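Local coordinates for protein pullulanase (Bacillus acidopullulyticus, PDB 2WAN) that hydrolyses alpha-1,6-glucosidic linkages in pullulan and at the branch points of starch-type polysaccharides, as a multidomain debranching enzyme of the alpha-amylase type, at residues H827-M832 with N858-D863; W888-L893 with K900-V905. All coordinates share one frame; numbering follows the deposited sequence.

Contact 1: residues H827-M832 with N858-D863; sequences HPAFRM and NYANHD. With SO4 (sulfate ion), chain J; SO4 (sulfate ion), chain L.
Pro828 O accepts two hydrogen bonds, one from Asn861 ND2 at 3.0 Å and one from Arg831 N. The two donors come from opposite faces of the carbonyl plane. The Arg831 bond belongs to the 3-10 segment 828-830, which follows helix 811-826. The Asn861 bond brings in the loop between strands 852-856 and 868-873 of the all-beta domain. Asn861 CG lies anti to the backbone N (chi1 -163°), which carries the amide toward the 3-10 turn. Its OD1 is held by Gln837.

Asp863 makes the second junction. Its OD1 takes His827 ND1 at 2.6 Å through the syn lone pair and also accepts from Trp865 N. Imidazole and carboxylate are nearly coplanar, 13° apart. The other oxygen, OD2, uses its anti lone pair to accept from Ala829 N at 2.9 Å. His827 NE2 is bonded to Glu899, and Trp865 stacks on the ring, so the imidazole is fixed on several sides. Without this carboxylate, as with an alanine here, His827 ND1 and Ala829 N would probably lose their acceptors, and the loop would be less firmly tied to the turn.

Beside these polar bonds, the methyls of Ala829 and Ala860 meet, CB to CB, at 3.8 Å. Met832 SD lies 4.2 Å from Ala860 CB.

Two sulfates, probably from the crystallisation liquor, sit at the borders. One is bound by Asn861 N. The other lies at the edge of the Arg831 guanidinium, whose NH1 also forms a salt bridge with Asp432. Its hydrogen bonds run from Arg831 NH1 to O4 at 2.7 Å and from Arg831 NH2 to O3 at 2.9 Å.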
loop_
_atom_site.group_PDB
_atom_site.type_symbol
_atom_site.label_atom_id
_atom_site.label_comp_id
_atom_site.label_asym_id
_atom_site.label_seq_id
_atom_site.Cartn_x
_atom_site.Cartn_y
_atom_site.Cartn_z
ATOM N N HIS A 827 -0.041 30.885 -2.156
ATOM C CA HIS A 827 -0.264 31.033 -3.588
ATOM C C HIS A 827 -0.853 29.805 -4.218
ATOM O O HIS A 827 -0.122 28.876 -4.588
ATOM C CB HIS A 827 1.032 31.494 -4.283
ATOM C CG HIS A 827 1.347 32.911 -3.966
ATOM N ND1 HIS A 827 0.665 33.963 -4.542
ATOM C CD2 HIS A 827 2.174 33.453 -3.039
ATOM C CE1 HIS A 827 1.091 35.092 -4.011
ATOM N NE2 HIS A 827 2.003 34.812 -3.095
ATOM N N PRO A 828 -2.199 29.793 -4.351
ATOM C CA PRO A 828 -2.895 28.611 -4.857
ATOM C C PRO A 828 -2.617 28.255 -6.336
ATOM O O PRO A 828 -2.986 27.165 -6.780
ATOM C CB PRO A 828 -4.383 28.934 -4.582
ATOM C CG PRO A 828 -4.462 30.446 -4.585
ATOM C CD PRO A 828 -3.124 30.878 -3.968
ATOM N N ALA A 829 -1.941 29.135 -7.083
ATOM C CA ALA A 829 -1.481 28.802 -8.451
ATOM C C ALA A 829 -0.569 27.579 -8.451
ATOM O O ALA A 829 -0.552 26.815 -9.408
ATOM C CB ALA A 829 -0.743 29.985 -9.066
ATOM N N PHE A 830 0.182 27.400 -7.364
ATOM C CA PHE A 830 1.027 26.220 -7.178
ATOM C C PHE A 830 0.249 24.940 -6.869
ATOM O O PHE A 830 0.834 23.845 -6.853
ATOM C CB PHE A 830 2.028 26.470 -6.038
ATOM C CG PHE A 830 3.066 27.528 -6.351
ATOM C CD1 PHE A 830 4.071 27.287 -7.280
ATOM C CD2 PHE A 830 3.030 28.751 -5.688
ATOM C CE1 PHE A 830 5.038 28.270 -7.557
ATOM C CE2 PHE A 830 3.994 29.740 -5.942
ATOM C CZ PHE A 830 4.996 29.495 -6.892
ATOM N N ARG A 831 -1.068 25.072 -6.653
ATOM C CA ARG A 831 -1.885 23.999 -6.099
ATOM C C ARG A 831 -3.179 23.859 -6.904
ATOM O O ARG A 831 -4.276 23.696 -6.347
ATOM C CB ARG A 831 -2.202 24.298 -4.629
ATOM C CG ARG A 831 -0.946 24.318 -3.754
ATOM C CD ARG A 831 -1.310 24.621 -2.308
ATOM N NE ARG A 831 -1.408 26.053 -2.047
ATOM C CZ ARG A 831 -2.521 26.734 -1.798
ATOM N NH1 ARG A 831 -3.725 26.146 -1.796
ATOM N NH2 ARG A 831 -2.432 28.032 -1.552
ATOM N N MET A 832 -3.051 23.916 -8.229
ATOM C CA MET A 832 -4.218 23.628 -9.092
ATOM C C MET A 832 -4.753 22.222 -8.805
ATOM O O MET A 832 -3.991 21.322 -8.407
ATOM C CB MET A 832 -3.861 23.830 -10.567
ATOM C CG MET A 832 -3.605 25.267 -10.870
ATOM S SD MET A 832 -3.257 25.562 -12.614
ATOM C CE MET A 832 -1.471 25.811 -12.585
ATOM N N ASN A 858 -2.905 33.782 -15.515
ATOM C CA ASN A 858 -4.359 33.989 -15.443
ATOM C C ASN A 858 -4.867 33.964 -13.996
ATOM O O ASN A 858 -5.961 33.479 -13.770
ATOM C CB ASN A 858 -5.150 32.904 -16.245
ATOM C CG ASN A 858 -4.685 32.727 -17.699
ATOM O OD1 ASN A 858 -4.486 33.717 -18.425
ATOM N ND2 ASN A 858 -4.543 31.441 -18.143
ATOM N N TYR A 859 -4.081 34.455 -13.034
ATOM C CA TYR A 859 -4.440 34.335 -11.596
ATOM C C TYR A 859 -4.840 32.885 -11.290
ATOM O O TYR A 859 -5.932 32.630 -10.758
ATOM C CB TYR A 859 -5.617 35.264 -11.229
ATOM C CG TYR A 859 -5.393 36.718 -11.547
ATOM C CD1 TYR A 859 -4.582 37.497 -10.742
ATOM C CD2 TYR A 859 -6.017 37.317 -12.657
ATOM C CE1 TYR A 859 -4.350 38.833 -11.038
ATOM C CE2 TYR A 859 -5.798 38.664 -12.962
ATOM C CZ TYR A 859 -4.972 39.412 -12.142
ATOM O OH TYR A 859 -4.743 40.742 -12.401
ATOM N N ALA A 860 -3.964 31.942 -11.624
ATOM C CA ALA A 860 -4.310 30.522 -11.643
ATOM C C ALA A 860 -4.910 30.048 -10.318
ATOM O O ALA A 860 -4.352 30.327 -9.252
ATOM C CB ALA A 860 -3.091 29.680 -12.013
ATOM N N ASN A 861 -6.064 29.368 -10.389
ATOM C CA ASN A 861 -6.695 28.828 -9.163
ATOM C C ASN A 861 -6.920 29.900 -8.068
ATOM O O ASN A 861 -6.759 29.637 -6.867
ATOM C CB ASN A 861 -5.845 27.660 -8.627
ATOM C CG ASN A 861 -6.595 26.771 -7.637
ATOM O OD1 ASN A 861 -7.807 26.553 -7.761
ATOM N ND2 ASN A 861 -5.860 26.224 -6.660
ATOM N N HIS A 862 -7.334 31.098 -8.496
ATOM C CA HIS A 862 -7.635 32.216 -7.589
ATOM C C HIS A 862 -6.402 32.755 -6.846
ATOM O O HIS A 862 -6.504 33.237 -5.724
ATOM C CB HIS A 862 -8.754 31.848 -6.602
ATOM C CG HIS A 862 -10.109 31.716 -7.234
ATOM N ND1 HIS A 862 -10.326 31.851 -8.586
ATOM C CD2 HIS A 862 -11.312 31.410 -6.690
ATOM C CE1 HIS A 862 -11.610 31.667 -8.846
ATOM N NE2 HIS A 862 -12.228 31.400 -7.714
ATOM N N ASP A 863 -5.241 32.688 -7.494
ATOM C CA ASP A 863 -4.060 33.366 -6.949
ATOM C C ASP A 863 -4.210 34.879 -7.012
ATOM O O ASP A 863 -4.865 35.401 -7.932
ATOM C CB ASP A 863 -2.800 32.941 -7.722
ATOM C CG ASP A 863 -1.584 32.941 -6.839
ATOM O OD1 ASP A 863 -1.063 34.042 -6.541
ATOM O OD2 ASP A 863 -1.180 31.835 -6.409
HETATM S S SO4 J . -6.015 28.536 -0.324
HETATM O O1 SO4 J . -7.237 29.297 -0.577
HETATM O O2 SO4 J . -5.889 28.273 1.120
HETATM O O3 SO4 J . -4.850 29.347 -0.743
HETATM O O4 SO4 J . -6.103 27.243 -1.033
HETATM S S SO4 L . -8.953 29.166 -12.749
HETATM O O1 SO4 L . -9.350 29.828 -11.502
HETATM O O2 SO4 L . -9.701 27.909 -12.881
HETATM O O3 SO4 L . -7.518 28.913 -12.725
HETATM O O4 SO4 L . -9.256 30.011 -13.902
#

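Contact 2: residues W888-L893 with K900-V905; sequences WTIVGL and KSLGHV
Thr889 and His904 lie side by side on one face of an antiparallel strand pair, their side chains pointing the same way. They form a non-hydrogen-bonded pair, and Thr889 CA lies over a face of the imidazole. Thr889 OG1 is 3.1 Å from His904 CE1. The ring's ND1 is hydrogen-bonded to Asp887 OD1, while NE2 meets a glycerol probably left from crystallisation. The other branch of Thr889, CG2, stands anti to the backbone N and reaches Ser901 CB at 3.6 Å.

Ile890 crosses both Leu902 and Val905 at about a right angle. Its two branches divide the work: CG2 meets Leu902 CB, and CD1 meets Val905 CG1 at 3.9 Å. CG1 lies beside the backbone N (chi1 -58°), and from there CD1 extends toward Val905. Farther along, Leu902 CD1 packs against Leu893 CB at 4.1 Å. Trp888 CB touches Val905 CG2, but the indole leads away and bonds Pro884 O through NE1.

The backbones are joined by a reciprocal pair of bonds between Trp888 and Val905. Ile890 N then bonds Gly903 O, and Leu902 N bonds Ile890 O, both at 2.8 Å. Gly903 N donates to Ser901 OG in an ST turn. A water donates to both Val891 O and Lys900 O. Strand 888-893 also pairs with 915-920, where Val891 and Gly892 face Ile918 in a classic beta bulge.

Ile890, Trp888 CB and Val905 thus make aliphatic contacts on one face. On the other, Asp887 satisfies His904 ND1, so the cross-strand hold rests mainly on backbone bonds.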
loop_
_atom_site.group_PDB
_atom_site.type_symbol
_atom_site.label_atom_id
_atom_site.label_comp_id
_atom_site.label_asym_id
_atom_site.label_seq_id
_atom_site.Cartn_x
_atom_site.Cartn_y
_atom_site.Cartn_z
ATOM N N TRP A 888 8.343 42.819 -14.420
ATOM C CA TRP A 888 8.398 41.655 -13.525
ATOM C C TRP A 888 9.010 42.001 -12.171
ATOM O O TRP A 888 10.034 42.688 -12.088
ATOM C CB TRP A 888 9.150 40.488 -14.183
ATOM C CG TRP A 888 8.385 39.932 -15.325
ATOM C CD1 TRP A 888 8.447 40.341 -16.636
ATOM C CD2 TRP A 888 7.405 38.889 -15.272
ATOM N NE1 TRP A 888 7.557 39.615 -17.396
ATOM C CE2 TRP A 888 6.915 38.708 -16.589
ATOM C CE3 TRP A 888 6.898 38.076 -14.232
ATOM C CZ2 TRP A 888 5.931 37.753 -16.904
ATOM C CZ3 TRP A 888 5.933 37.121 -14.546
ATOM C CH2 TRP A 888 5.451 36.975 -15.873
ATOM N N THR A 889 8.356 41.542 -11.110
ATOM C CA THR A 889 8.849 41.713 -9.752
ATOM C C THR A 889 9.583 40.443 -9.332
ATOM O O THR A 889 9.004 39.361 -9.367
ATOM C CB THR A 889 7.676 41.986 -8.764
ATOM O OG1 THR A 889 6.972 43.157 -9.177
ATOM C CG2 THR A 889 8.219 42.198 -7.343
ATOM N N ILE A 890 10.854 40.568 -8.938
ATOM C CA ILE A 890 11.615 39.422 -8.425
ATOM C C ILE A 890 11.178 39.171 -6.985
ATOM O O ILE A 890 11.216 40.078 -6.168
ATOM C CB ILE A 890 13.148 39.692 -8.458
ATOM C CG1 ILE A 890 13.600 40.002 -9.894
ATOM C CG2 ILE A 890 13.902 38.490 -7.864
ATOM C CD1 ILE A 890 14.974 40.726 -9.965
ATOM N N VAL A 891 10.723 37.951 -6.694
ATOM C CA VAL A 891 10.356 37.593 -5.312
ATOM C C VAL A 891 11.196 36.426 -4.750
ATOM O O VAL A 891 11.242 36.204 -3.545
ATOM C CB VAL A 891 8.811 37.324 -5.158
ATOM C CG1 VAL A 891 8.032 38.577 -5.471
ATOM C CG2 VAL A 891 8.370 36.166 -6.044
ATOM N N GLY A 892 11.879 35.695 -5.631
ATOM C CA GLY A 892 12.785 34.623 -5.216
ATOM C C GLY A 892 14.054 34.722 -6.043
ATOM O O GLY A 892 14.023 34.591 -7.275
ATOM N N LEU A 893 15.170 34.971 -5.364
ATOM C CA LEU A 893 16.455 35.112 -6.042
ATOM C C LEU A 893 17.557 34.654 -5.094
ATOM O O LEU A 893 17.692 35.201 -3.987
ATOM C CB LEU A 893 16.692 36.568 -6.439
ATOM C CG LEU A 893 17.974 36.892 -7.212
ATOM C CD1 LEU A 893 17.942 36.249 -8.567
ATOM C CD2 LEU A 893 18.139 38.406 -7.323
ATOM N N LYS A 900 7.884 39.756 -0.921
ATOM C CA LYS A 900 8.276 41.160 -1.097
ATOM C C LYS A 900 9.132 41.338 -2.348
ATOM O O LYS A 900 9.864 40.425 -2.754
ATOM C CB LYS A 900 9.095 41.655 0.108
ATOM C CG LYS A 900 8.405 41.560 1.476
ATOM C CD LYS A 900 9.479 41.676 2.569
ATOM C CE LYS A 900 8.910 41.532 3.969
ATOM N NZ LYS A 900 8.503 42.844 4.527
ATOM N N SER A 901 9.059 42.524 -2.941
ATOM C CA SER A 901 9.903 42.846 -4.093
ATOM C C SER A 901 11.387 42.849 -3.745
ATOM O O SER A 901 11.806 43.502 -2.780
ATOM C CB SER A 901 9.540 44.220 -4.656
ATOM O OG SER A 901 10.440 44.544 -5.722
ATOM N N LEU A 902 12.163 42.123 -4.544
ATOM C CA LEU A 902 13.628 42.132 -4.462
ATOM C C LEU A 902 14.223 42.946 -5.600
ATOM O O LEU A 902 15.442 42.965 -5.795
ATOM C CB LEU A 902 14.167 40.707 -4.558
ATOM C CG LEU A 902 13.645 39.718 -3.512
ATOM C CD1 LEU A 902 14.285 38.360 -3.712
ATOM C CD2 LEU A 902 13.894 40.238 -2.067
ATOM N N GLY A 903 13.359 43.609 -6.355
ATOM C CA GLY A 903 13.797 44.365 -7.517
ATOM C C GLY A 903 12.856 44.092 -8.666
ATOM O O GLY A 903 12.150 43.083 -8.660
ATOM N N HIS A 904 12.842 45.004 -9.637
ATOM C CA HIS A 904 12.024 44.865 -10.851
ATOM C C HIS A 904 12.909 44.724 -12.076
ATOM O O HIS A 904 13.985 45.351 -12.154
ATOM C CB HIS A 904 11.121 46.091 -11.028
ATOM C CG HIS A 904 10.054 46.200 -9.982
ATOM N ND1 HIS A 904 8.731 45.916 -10.240
ATOM C CD2 HIS A 904 10.123 46.517 -8.667
ATOM C CE1 HIS A 904 8.023 46.084 -9.136
ATOM N NE2 HIS A 904 8.847 46.434 -8.164
ATOM N N VAL A 905 12.462 43.912 -13.036
ATOM C CA VAL A 905 13.187 43.736 -14.300
ATOM C C VAL A 905 12.207 43.625 -15.464
ATOM O O VAL A 905 11.029 43.274 -15.266
ATOM C CB VAL A 905 14.094 42.473 -14.296
ATOM C CG1 VAL A 905 15.292 42.639 -13.336
ATOM C CG2 VAL A 905 13.268 41.220 -13.969
HETATM O O HOH W 1 10.660 38.204 -1.622
#

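The chain leaves the eight-stranded parallel barrel region through helix 811-826 and enters contact 1 at once. Contact 1 closes an excursion through helix 835-841 and strands 842-844 and 852-856, when the loop after 852-856 returns to residues 827-832. It ties the end of that helical region to the C-terminal all-beta domain. The chain then runs through strands 868-873 and 879-882 before contact 2 opens. Contact 2 is a short local closure, with six residues between its segments, and adds strand 904-905 beside 888-893. The two contacts follow in series and neither nest nor cross. The centres of contact 1 and contact 2 are about 19 Å apart. Strands 868-873 and 915-920 connect their surroundings within one sheet.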